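Vibralactone Cyclase (Boreostereum vibrans, PDB 6KD0) probably catalyses the cyclization that forms the fused bicyclic beta-lactone of vibralactone, using an alpha/beta-hydrolase fold. Local coordinates at residues Glu67-Pro72 against Val80-Pro85; Leu97-His102 against Val130-Arg135; Asp148-Leu153 against Leu184-Trp189; Trp155-Ala160 against Pro194-Thr199. All blocks are in the same frame, centred on the assembly; numbering follows the deposited sequence.

In the fold
From the N terminus, interaction 1 closes first, a tight hairpin of strands 64-73 and 76-85 that begins the sheet at one border. Interaction 2 follows in series: the chain leaves strand 97-101, passes through helix 115-125 and returns as strand 128-132, which sits between 97-101 and the hairpin. Arg81 N and Ser131 O, with Val80 against Val130, join interactions 1 and 2. Helix 144-158 then serves both remaining contacts. Its 148-153 part meets helix 178-192 in interaction 3, and its end meets the loop after that helix in interaction 4, so these two loops cross. Tyr99 and Arg135 tie interaction 2 to this helix, and Trp155 packs on the hairpin.

Interaction 1 (Glu67-Pro72 against Val80-Pro85); sequences EDYYIP and VRTYIP
Asp68 and Arg81 face each other as a non-hydrogen-bonded pair in the antiparallel beta hairpin at the border of the sheet. The Arg81 side chain starts with CB 3.4 Å from Asp68 OD1, and CG and CD pass the same oxygen at slightly longer range. A bend at chi3 (-78°) then turns the guanidinium to the carboxylate. The bidentate salt bridge grips side-on: NE meets Asp68 OD1 at 2.9 Å and NH2 meets Asp68 OD2 at 3.0 Å, both on the syn side, with the two planes 38° apart. Asp68 OD1 also bonds His79, while Arg81 NH1 bridges to Asp115 and so links the hairpin to helix 115-125. An alanine at Arg81 is likely to leave the Asp68 carboxylate with His79 but without its paired charge, and Asp115 short of one partner.

Hydrogen-bonded pairs flank the Asp68-Arg81 pair, Glu67 with Thr82 and Tyr69 with Val80. On the face that carries their side chains, Ile71 CD1 rests 3.7 Å from Val80 CG2. The Tyr69 ring crosses Thr82 at about a right angle, its CE1 edge 3.7 Å from Thr82 OG1. That hydroxyl, held between backbone N and carbonyl carbon (chi1 65°), donates to Glu67 O at 3.1 Å, and the same carbonyl oxygen also receives Thr82 N at 2.9 Å.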
# COMPACT_ATOMS: atom_id res chain seq x y z
N GLU A 67 -15.32 9.51 10.53
CA GLU A 67 -15.95 10.61 9.82
C GLU A 67 -15.81 10.38 8.33
O GLU A 67 -14.69 10.20 7.83
CB GLU A 67 -15.34 11.95 10.24
CG GLU A 67 -16.03 13.15 9.64
CD GLU A 67 -17.00 13.82 10.61
OE1 GLU A 67 -16.54 14.45 11.59
OE2 GLU A 67 -18.22 13.72 10.37
N ASP A 68 -16.92 10.38 7.61
CA ASP A 68 -16.90 10.18 6.17
C ASP A 68 -17.08 11.51 5.46
O ASP A 68 -17.86 12.36 5.89
CB ASP A 68 -17.99 9.21 5.73
CG ASP A 68 -17.67 7.78 6.11
OD1 ASP A 68 -16.68 7.23 5.60
OD2 ASP A 68 -18.40 7.22 6.96
N TYR A 69 -16.34 11.69 4.37
CA TYR A 69 -16.36 12.89 3.57
C TYR A 69 -16.55 12.51 2.11
O TYR A 69 -16.29 11.38 1.69
CB TYR A 69 -15.06 13.68 3.71
CG TYR A 69 -14.80 14.23 5.08
CD1 TYR A 69 -14.14 13.48 6.04
CD2 TYR A 69 -15.21 15.52 5.42
CE1 TYR A 69 -13.88 13.99 7.29
CE2 TYR A 69 -14.96 16.04 6.68
CZ TYR A 69 -14.30 15.27 7.61
OH TYR A 69 -14.04 15.76 8.87
N TYR A 70 -16.95 13.51 1.34
CA TYR A 70 -17.13 13.41 -0.10
C TYR A 70 -16.41 14.61 -0.69
O TYR A 70 -16.86 15.74 -0.50
CB TYR A 70 -18.61 13.42 -0.42
CG TYR A 70 -19.04 12.68 -1.65
CD1 TYR A 70 -18.64 11.37 -1.86
CD2 TYR A 70 -19.89 13.28 -2.56
CE1 TYR A 70 -19.05 10.69 -3.00
CE2 TYR A 70 -20.32 12.61 -3.69
CZ TYR A 70 -19.89 11.32 -3.91
OH TYR A 70 -20.31 10.65 -5.04
N ILE A 71 -15.26 14.40 -1.35
CA ILE A 71 -14.40 15.52 -1.76
C ILE A 71 -14.33 15.64 -3.28
O ILE A 71 -14.48 14.63 -3.98
CB ILE A 71 -12.99 15.40 -1.14
CG1 ILE A 71 -12.19 14.27 -1.79
CG2 ILE A 71 -13.08 15.21 0.37
CD1 ILE A 71 -10.72 14.29 -1.42
N PRO A 72 -14.13 16.83 -3.84
CA PRO A 72 -14.09 16.93 -5.31
C PRO A 72 -12.77 16.42 -5.85
O PRO A 72 -11.70 16.67 -5.28
CB PRO A 72 -14.25 18.43 -5.56
CG PRO A 72 -13.63 19.06 -4.37
CD PRO A 72 -13.94 18.14 -3.21
N VAL A 80 -14.01 9.65 1.19
CA VAL A 80 -12.85 9.63 2.07
C VAL A 80 -13.35 9.25 3.46
O VAL A 80 -14.37 9.78 3.91
CB VAL A 80 -12.17 11.02 2.10
CG1 VAL A 80 -11.12 11.06 3.17
CG2 VAL A 80 -11.59 11.38 0.74
N ARG A 81 -12.66 8.34 4.13
CA ARG A 81 -13.00 8.03 5.51
C ARG A 81 -11.82 8.38 6.41
O ARG A 81 -10.66 8.07 6.09
CB ARG A 81 -13.38 6.56 5.68
CG ARG A 81 -13.49 6.12 7.15
CD ARG A 81 -14.23 4.78 7.26
NE ARG A 81 -15.67 4.96 7.12
CZ ARG A 81 -16.58 4.05 7.46
NH1 ARG A 81 -16.21 2.88 7.96
NH2 ARG A 81 -17.86 4.32 7.29
N THR A 82 -12.11 9.01 7.55
CA THR A 82 -11.12 9.37 8.54
C THR A 82 -11.42 8.62 9.84
O THR A 82 -12.58 8.40 10.20
CB THR A 82 -11.07 10.89 8.80
OG1 THR A 82 -12.31 11.33 9.37
CG2 THR A 82 -10.83 11.64 7.49
N TYR A 83 -10.34 8.23 10.51
CA TYR A 83 -10.32 7.39 11.70
C TYR A 83 -9.62 8.22 12.76
O TYR A 83 -8.41 8.48 12.65
CB TYR A 83 -9.56 6.08 11.44
CG TYR A 83 -10.09 5.25 10.28
CD1 TYR A 83 -9.82 5.61 8.96
CD2 TYR A 83 -10.85 4.10 10.51
CE1 TYR A 83 -10.31 4.87 7.91
CE2 TYR A 83 -11.34 3.35 9.45
CZ TYR A 83 -11.07 3.74 8.15
OH TYR A 83 -11.56 3.01 7.09
N ILE A 84 -10.36 8.63 13.78
CA ILE A 84 -9.95 9.69 14.70
C ILE A 84 -9.92 9.10 16.10
O ILE A 84 -10.94 8.60 16.57
CB ILE A 84 -10.92 10.88 14.63
CG1 ILE A 84 -11.06 11.35 13.18
CG2 ILE A 84 -10.47 11.98 15.61
CD1 ILE A 84 -12.34 12.08 12.87
N PRO A 85 -8.77 9.11 16.80
CA PRO A 85 -8.74 8.62 18.18
C PRO A 85 -9.50 9.56 19.11
O PRO A 85 -9.43 10.78 18.98
CB PRO A 85 -7.25 8.60 18.54
CG PRO A 85 -6.56 9.43 17.52
CD PRO A 85 -7.46 9.57 16.32

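Interaction 2 (Leu97-His102 against Val130-Arg135); sequences LLYWVH and VSIDYR
Leu98 and Trp100 bracket Val130 through the backbone bonds of a parallel pair: Val130 N gives to Leu98 O, and Trp100 N gives to Val130 O at 2.7 Å. Farther along, a water takes over the bridging. It donates to Trp100 O and accepts from His102 N, Ser131 OG and Ile132 N, four bonds that span the strands where they part.

Among side chains, one hydroxyl reaches backbone: Tyr134 OH donates to His102 O at 2.7 Å, from 40° above the carbonyl plane. The same two residues form an offset stack, ring centroids 4.3 Å apart and planes at 9°, with Tyr134 CE2 over one face of the imidazole. His102 CG lies between backbone N and carbonyl carbon (chi1 74°), which turns the ring back over the tyrosine. A second water, in the imidazole plane, links His102 NE2 (2.8 Å) to Tyr134 O.

Apolar contacts fill the rest. Leu97 CD2 touches Val130 CG2 at 3.6 Å; Tyr99 CD1 lies 3.8 Å from Val130 CG1, and its CE1 reaches Ile132 CG2. Val101 CG1 comes 3.5 Å from Tyr134 CE2, obliquely to the ring.

The strands belong to a beta-alpha-beta crossover through helix 115-125. His102 begins a His-Cys-Gly-Gly run, which resembles the HGGG motif of hormone-sensitive-lipase-like hydrolases, whose loop forms the oxyanion hole; a similar role here is probable.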
# COMPACT_ATOMS: atom_id res chain seq x y z
N LEU A 97 -0.83 12.40 11.22
CA LEU A 97 -1.70 12.12 10.09
C LEU A 97 -1.16 10.92 9.31
O LEU A 97 -0.02 10.96 8.85
CB LEU A 97 -1.77 13.34 9.16
CG LEU A 97 -3.05 13.69 8.40
CD1 LEU A 97 -2.75 14.42 7.08
CD2 LEU A 97 -3.92 12.50 8.17
N LEU A 98 -1.96 9.87 9.17
CA LEU A 98 -1.62 8.71 8.35
C LEU A 98 -2.57 8.65 7.16
O LEU A 98 -3.79 8.58 7.35
CB LEU A 98 -1.73 7.42 9.17
CG LEU A 98 -1.58 6.13 8.36
CD1 LEU A 98 -0.14 5.93 7.88
CD2 LEU A 98 -2.05 4.93 9.18
N TYR A 99 -2.03 8.64 5.95
CA TYR A 99 -2.84 8.59 4.73
C TYR A 99 -2.61 7.23 4.08
O TYR A 99 -1.49 6.94 3.65
CB TYR A 99 -2.46 9.74 3.80
CG TYR A 99 -3.29 9.85 2.55
CD1 TYR A 99 -4.50 10.53 2.58
CD2 TYR A 99 -2.85 9.32 1.34
CE1 TYR A 99 -5.29 10.66 1.46
CE2 TYR A 99 -3.63 9.45 0.19
CZ TYR A 99 -4.85 10.13 0.27
OH TYR A 99 -5.64 10.30 -0.84
N TRP A 100 -3.65 6.41 4.01
CA TRP A 100 -3.55 5.00 3.66
C TRP A 100 -4.19 4.75 2.30
O TRP A 100 -5.32 5.19 2.05
CB TRP A 100 -4.20 4.13 4.74
CG TRP A 100 -4.28 2.71 4.31
CD1 TRP A 100 -5.29 2.13 3.58
CD2 TRP A 100 -3.29 1.69 4.51
NE1 TRP A 100 -4.99 0.81 3.34
CE2 TRP A 100 -3.78 0.51 3.90
CE3 TRP A 100 -2.05 1.66 5.16
CZ2 TRP A 100 -3.06 -0.68 3.92
CZ3 TRP A 100 -1.34 0.46 5.17
CH2 TRP A 100 -1.85 -0.69 4.55
N VAL A 101 -3.47 4.04 1.42
CA VAL A 101 -3.94 3.74 0.07
C VAL A 101 -4.11 2.23 -0.08
O VAL A 101 -3.12 1.47 -0.11
CB VAL A 101 -2.99 4.28 -1.00
CG1 VAL A 101 -3.69 4.26 -2.38
CG2 VAL A 101 -2.52 5.67 -0.62
N HIS A 102 -5.36 1.80 -0.28
CA HIS A 102 -5.71 0.39 -0.30
C HIS A 102 -5.23 -0.32 -1.57
O HIS A 102 -4.90 0.30 -2.59
CB HIS A 102 -7.24 0.23 -0.15
CG HIS A 102 -8.00 0.60 -1.38
ND1 HIS A 102 -8.05 -0.20 -2.50
CD2 HIS A 102 -8.76 1.69 -1.67
CE1 HIS A 102 -8.78 0.39 -3.43
NE2 HIS A 102 -9.23 1.54 -2.95
N VAL A 130 -6.53 8.18 7.26
CA VAL A 130 -7.38 8.57 6.14
C VAL A 130 -7.29 7.47 5.09
O VAL A 130 -6.20 6.99 4.79
CB VAL A 130 -6.92 9.92 5.54
CG1 VAL A 130 -7.86 10.36 4.45
CG2 VAL A 130 -6.79 10.96 6.63
N SER A 131 -8.44 7.07 4.56
CA SER A 131 -8.55 6.04 3.53
C SER A 131 -9.44 6.58 2.41
O SER A 131 -10.48 7.19 2.70
CB SER A 131 -9.14 4.76 4.10
OG SER A 131 -9.01 3.69 3.18
N ILE A 132 -9.08 6.36 1.15
CA ILE A 132 -9.81 7.00 0.06
C ILE A 132 -10.21 5.99 -1.02
O ILE A 132 -9.50 5.02 -1.30
CB ILE A 132 -9.03 8.19 -0.55
CG1 ILE A 132 -8.00 7.74 -1.61
CG2 ILE A 132 -8.43 9.05 0.56
CD1 ILE A 132 -6.81 6.94 -1.05
N ASP A 133 -11.38 6.25 -1.62
CA ASP A 133 -11.94 5.40 -2.67
C ASP A 133 -11.54 5.93 -4.04
O ASP A 133 -12.35 6.49 -4.80
CB ASP A 133 -13.46 5.33 -2.52
CG ASP A 133 -13.89 4.58 -1.27
OD1 ASP A 133 -13.03 3.91 -0.64
OD2 ASP A 133 -15.09 4.66 -0.91
N TYR A 134 -10.25 5.78 -4.37
CA TYR A 134 -9.75 6.22 -5.66
C TYR A 134 -10.41 5.42 -6.78
O TYR A 134 -10.81 4.27 -6.61
CB TYR A 134 -8.22 6.11 -5.71
CG TYR A 134 -7.63 4.72 -5.54
CD1 TYR A 134 -7.53 3.83 -6.60
CD2 TYR A 134 -7.11 4.33 -4.30
CE1 TYR A 134 -6.97 2.55 -6.44
CE2 TYR A 134 -6.53 3.06 -4.12
CZ TYR A 134 -6.47 2.18 -5.19
OH TYR A 134 -5.91 0.95 -5.02
N ARG A 135 -10.52 6.04 -7.96
CA ARG A 135 -11.23 5.39 -9.05
C ARG A 135 -10.48 4.16 -9.55
O ARG A 135 -9.24 4.14 -9.59
CB ARG A 135 -11.48 6.39 -10.18
CG ARG A 135 -12.81 7.11 -10.01
CD ARG A 135 -12.99 8.22 -11.04
NE ARG A 135 -12.16 9.38 -10.73
CZ ARG A 135 -12.12 10.50 -11.45
NH1 ARG A 135 -12.89 10.64 -12.53
NH2 ARG A 135 -11.33 11.49 -11.08
O HOH W 1 -7.45 3.71 0.86
O HOH W 2 -11.24 2.77 -4.49

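Interaction 3 (Asp148-Leu153 against Leu184-Trp189); sequences DVYAGL and LIAAHW
On the helix that offers Ala186 and Trp189 to Tyr150, Leu184 O is gripped twice by one residue: His188 ND1 at 2.8 Å and His188 N at 3.2 Å, from opposite faces of the carbonyl plane. The His188 side chain leans back toward Leu184 on the side of the helix turned away from Tyr150, and its NE2 bonds His267.

The contact pairs two helices that cover the same face of the alpha/beta-hydrolase sheet, 144-158 and 178-192, their local axes 9.5 Å apart at 54°. Ala186 supplies a small surface at the crossing. Its CB meets Tyr150 CD1 at 4.1 Å and also touches Val149 CG1 and Leu153 CD2, while the same methyl packs on Ile173 of the sheet.

Toward the outside the contact becomes aromatic. Tyr150 and Trp189 form a T-shaped stack, planes at 85°, with the indole edge over the face of the phenol and Trp189 CE3 3.7 Å from Tyr150 CG. Ile185 CG2 lies over the rim of one indole face. Tyr150 holds CG anti to its own N (chi1 -165°), which extends the ring across to the second helix, and its hydroxyl bonds Asp193. A serine at Tyr150 would probably leave the indole edge without its aromatic face and Asp193 without this partner. The closest touch between the two side chains is Tyr150 CE1 to Trp189 CB, 3.5 Å.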
# COMPACT_ATOMS: atom_id res chain seq x y z
N ASP A 148 -6.53 10.79 -8.23
CA ASP A 148 -7.45 10.77 -7.09
C ASP A 148 -6.70 10.63 -5.77
O ASP A 148 -7.02 11.31 -4.79
CB ASP A 148 -8.46 9.63 -7.21
CG ASP A 148 -9.51 9.86 -8.31
OD1 ASP A 148 -9.54 10.94 -8.94
OD2 ASP A 148 -10.31 8.93 -8.53
N VAL A 149 -5.73 9.72 -5.73
CA VAL A 149 -4.94 9.55 -4.51
C VAL A 149 -4.26 10.86 -4.13
O VAL A 149 -4.22 11.26 -2.96
CB VAL A 149 -3.92 8.40 -4.70
CG1 VAL A 149 -2.90 8.37 -3.56
CG2 VAL A 149 -4.67 7.05 -4.82
N TYR A 150 -3.75 11.57 -5.14
CA TYR A 150 -3.06 12.82 -4.87
C TYR A 150 -4.02 13.90 -4.40
O TYR A 150 -3.71 14.67 -3.48
CB TYR A 150 -2.31 13.28 -6.12
CG TYR A 150 -1.30 14.36 -5.83
CD1 TYR A 150 -0.16 14.08 -5.08
CD2 TYR A 150 -1.44 15.63 -6.34
CE1 TYR A 150 0.78 15.05 -4.83
CE2 TYR A 150 -0.50 16.62 -6.09
CZ TYR A 150 0.60 16.32 -5.35
OH TYR A 150 1.54 17.30 -5.12
N ALA A 151 -5.18 14.01 -5.05
CA ALA A 151 -6.18 14.98 -4.60
C ALA A 151 -6.59 14.72 -3.15
O ALA A 151 -6.75 15.65 -2.36
CB ALA A 151 -7.39 14.93 -5.52
N GLY A 152 -6.74 13.44 -2.79
CA GLY A 152 -7.06 13.09 -1.42
C GLY A 152 -5.95 13.47 -0.46
O GLY A 152 -6.22 13.90 0.67
N LEU A 153 -4.69 13.33 -0.90
CA LEU A 153 -3.55 13.69 -0.06
C LEU A 153 -3.53 15.19 0.19
O LEU A 153 -3.30 15.64 1.32
CB LEU A 153 -2.24 13.23 -0.73
CG LEU A 153 -0.94 13.41 0.07
CD1 LEU A 153 -0.97 12.55 1.32
CD2 LEU A 153 0.30 13.10 -0.78
N LEU A 184 3.64 5.69 -4.09
CA LEU A 184 4.99 6.01 -4.56
C LEU A 184 4.94 7.17 -5.55
O LEU A 184 5.75 8.13 -5.47
CB LEU A 184 5.63 4.78 -5.22
CG LEU A 184 5.96 3.58 -4.31
CD1 LEU A 184 6.58 2.43 -5.11
CD2 LEU A 184 6.87 3.99 -3.15
N ILE A 185 3.97 7.10 -6.47
CA ILE A 185 3.75 8.22 -7.38
C ILE A 185 3.45 9.50 -6.59
O ILE A 185 4.09 10.54 -6.81
CB ILE A 185 2.62 7.89 -8.38
CG1 ILE A 185 3.05 6.70 -9.24
CG2 ILE A 185 2.30 9.12 -9.22
CD1 ILE A 185 1.94 5.99 -9.95
N ALA A 186 2.52 9.41 -5.63
CA ALA A 186 2.11 10.60 -4.89
C ALA A 186 3.27 11.22 -4.13
O ALA A 186 3.36 12.44 -4.02
CB ALA A 186 0.96 10.27 -3.93
N ALA A 187 4.16 10.39 -3.59
CA ALA A 187 5.28 10.93 -2.81
C ALA A 187 6.25 11.71 -3.69
O ALA A 187 6.76 12.77 -3.28
CB ALA A 187 5.99 9.79 -2.08
N HIS A 188 6.51 11.23 -4.92
CA HIS A 188 7.34 12.04 -5.82
C HIS A 188 6.66 13.36 -6.16
O HIS A 188 7.28 14.45 -6.08
CB HIS A 188 7.64 11.28 -7.10
CG HIS A 188 8.61 10.16 -6.92
ND1 HIS A 188 8.24 8.96 -6.35
CD2 HIS A 188 9.92 10.05 -7.23
CE1 HIS A 188 9.28 8.15 -6.33
NE2 HIS A 188 10.32 8.79 -6.86
N TRP A 189 5.38 13.29 -6.56
CA TRP A 189 4.63 14.50 -6.88
C TRP A 189 4.66 15.50 -5.73
O TRP A 189 4.86 16.70 -5.93
CB TRP A 189 3.19 14.13 -7.23
CG TRP A 189 3.04 13.49 -8.56
CD1 TRP A 189 3.98 13.41 -9.55
CD2 TRP A 189 1.87 12.86 -9.07
NE1 TRP A 189 3.47 12.75 -10.64
CE2 TRP A 189 2.16 12.41 -10.37
CE3 TRP A 189 0.60 12.63 -8.54
CZ2 TRP A 189 1.22 11.76 -11.16
CZ3 TRP A 189 -0.34 11.97 -9.32
CH2 TRP A 189 -0.02 11.54 -10.62

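Interaction 4 (Trp155-Ala160 against Pro194-Thr199); sequences WAAANA and PFFANT
Phe195 turns its ring edge to Ala158, whose CB lies near the ring plane, 4.0 Å from Phe195 CZ. The neighbouring Phe196 ring has Phe195 CD2 above the centre of one face at 3.7 Å, and Thr199 O at its edge. Within 155-160, Asn159 ND2 sits over the rim of one indole face of Trp155, apart from the contact.

The two phenylalanines and Thr199 set the loop between helix 178-192 and strand 203-207, a loop that starts with a 3-10 turn, against the C-terminal end of helix 144-158 of the alpha/beta-hydrolase fold. With chi1 at 176° the Phe195 ring reaches out from the loop to the helix, where Lys154 adds a cation-pi contact. Phe196 leads inward to Leu153 and to Phe171 of the sheet.

No hydrogen bond crosses between the segments; Ala157 carries most of the touching. Its CB lies obliquely against the Phe196 ring, 4.0 Å from CE1, and more distantly against Phe195. At the helix end, Trp155 O accepts from Asn159 N and from the side-chain ND2 of Asn159, the latter at 3.0 Å. Thr199 OG1 also rests on the Ala157 methyl, 3.7 Å from CB.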
# COMPACT_ATOMS: atom_id res chain seq x y z
N TRP A 155 -6.20 17.16 0.05
CA TRP A 155 -7.35 17.46 0.90
C TRP A 155 -7.02 17.17 2.36
O TRP A 155 -7.30 17.99 3.24
CB TRP A 155 -8.57 16.65 0.45
CG TRP A 155 -9.76 16.93 1.29
CD1 TRP A 155 -10.70 17.90 1.08
CD2 TRP A 155 -10.14 16.27 2.51
NE1 TRP A 155 -11.64 17.88 2.08
CE2 TRP A 155 -11.32 16.88 2.97
CE3 TRP A 155 -9.60 15.21 3.25
CZ2 TRP A 155 -11.97 16.48 4.13
CZ3 TRP A 155 -10.25 14.81 4.42
CH2 TRP A 155 -11.42 15.44 4.84
N ALA A 156 -6.42 16.01 2.63
CA ALA A 156 -6.12 15.61 4.00
C ALA A 156 -5.11 16.56 4.63
O ALA A 156 -5.24 16.91 5.81
CB ALA A 156 -5.60 14.18 4.03
N ALA A 157 -4.08 16.97 3.87
CA ALA A 157 -3.12 17.94 4.39
C ALA A 157 -3.80 19.27 4.71
O ALA A 157 -3.61 19.83 5.80
CB ALA A 157 -1.98 18.15 3.39
N ALA A 158 -4.64 19.76 3.81
CA ALA A 158 -5.17 21.11 4.01
C ALA A 158 -6.30 21.16 5.04
O ALA A 158 -6.51 22.19 5.68
CB ALA A 158 -5.64 21.68 2.67
N ASN A 159 -7.04 20.07 5.19
CA ASN A 159 -8.22 20.02 6.03
C ASN A 159 -7.98 19.20 7.27
O ASN A 159 -8.94 18.82 7.94
CB ASN A 159 -9.40 19.47 5.24
CG ASN A 159 -9.81 20.40 4.10
OD1 ASN A 159 -10.53 21.38 4.32
ND2 ASN A 159 -9.34 20.11 2.89
N ALA A 160 -6.72 18.92 7.60
CA ALA A 160 -6.40 18.05 8.73
C ALA A 160 -7.12 18.48 10.00
O ALA A 160 -7.69 17.64 10.71
CB ALA A 160 -4.89 18.02 8.97
N PRO A 194 5.01 22.75 -4.51
CA PRO A 194 5.10 23.72 -3.41
C PRO A 194 3.88 23.73 -2.51
O PRO A 194 3.98 24.22 -1.38
CB PRO A 194 5.30 25.07 -4.12
CG PRO A 194 4.97 24.85 -5.53
CD PRO A 194 5.09 23.38 -5.83
N PHE A 195 2.75 23.15 -2.94
CA PHE A 195 1.58 23.02 -2.07
C PHE A 195 1.93 22.38 -0.74
O PHE A 195 1.33 22.70 0.30
CB PHE A 195 0.49 22.19 -2.75
CG PHE A 195 -0.70 21.93 -1.87
CD1 PHE A 195 -1.73 22.86 -1.79
CD2 PHE A 195 -0.79 20.77 -1.11
CE1 PHE A 195 -2.83 22.63 -0.99
CE2 PHE A 195 -1.88 20.53 -0.30
CZ PHE A 195 -2.91 21.47 -0.24
N PHE A 196 2.88 21.45 -0.75
CA PHE A 196 3.23 20.66 0.43
C PHE A 196 4.40 21.24 1.20
O PHE A 196 4.85 20.61 2.17
CB PHE A 196 3.55 19.21 0.02
CG PHE A 196 2.33 18.38 -0.30
CD1 PHE A 196 1.56 17.83 0.71
CD2 PHE A 196 1.94 18.19 -1.62
CE1 PHE A 196 0.44 17.09 0.41
CE2 PHE A 196 0.82 17.45 -1.93
CZ PHE A 196 0.06 16.90 -0.92
N ALA A 197 4.92 22.41 0.78
CA ALA A 197 6.13 22.96 1.39
C ALA A 197 6.01 23.05 2.91
O ALA A 197 6.96 22.70 3.63
CB ALA A 197 6.43 24.34 0.81
N ASN A 198 4.86 23.50 3.40
CA ASN A 198 4.67 23.69 4.83
C ASN A 198 4.16 22.45 5.56
O ASN A 198 4.20 22.42 6.79
CB ASN A 198 3.69 24.83 5.09
CG ASN A 198 4.23 26.16 4.61
OD1 ASN A 198 5.44 26.31 4.41
ND2 ASN A 198 3.33 27.12 4.39
N THR A 199 3.62 21.47 4.84
CA THR A 199 3.14 20.21 5.43
C THR A 199 3.70 19.04 4.63
O THR A 199 2.95 18.28 4.01
CB THR A 199 1.61 20.18 5.47
OG1 THR A 199 1.09 20.17 4.13
CG2 THR A 199 1.05 21.39 6.23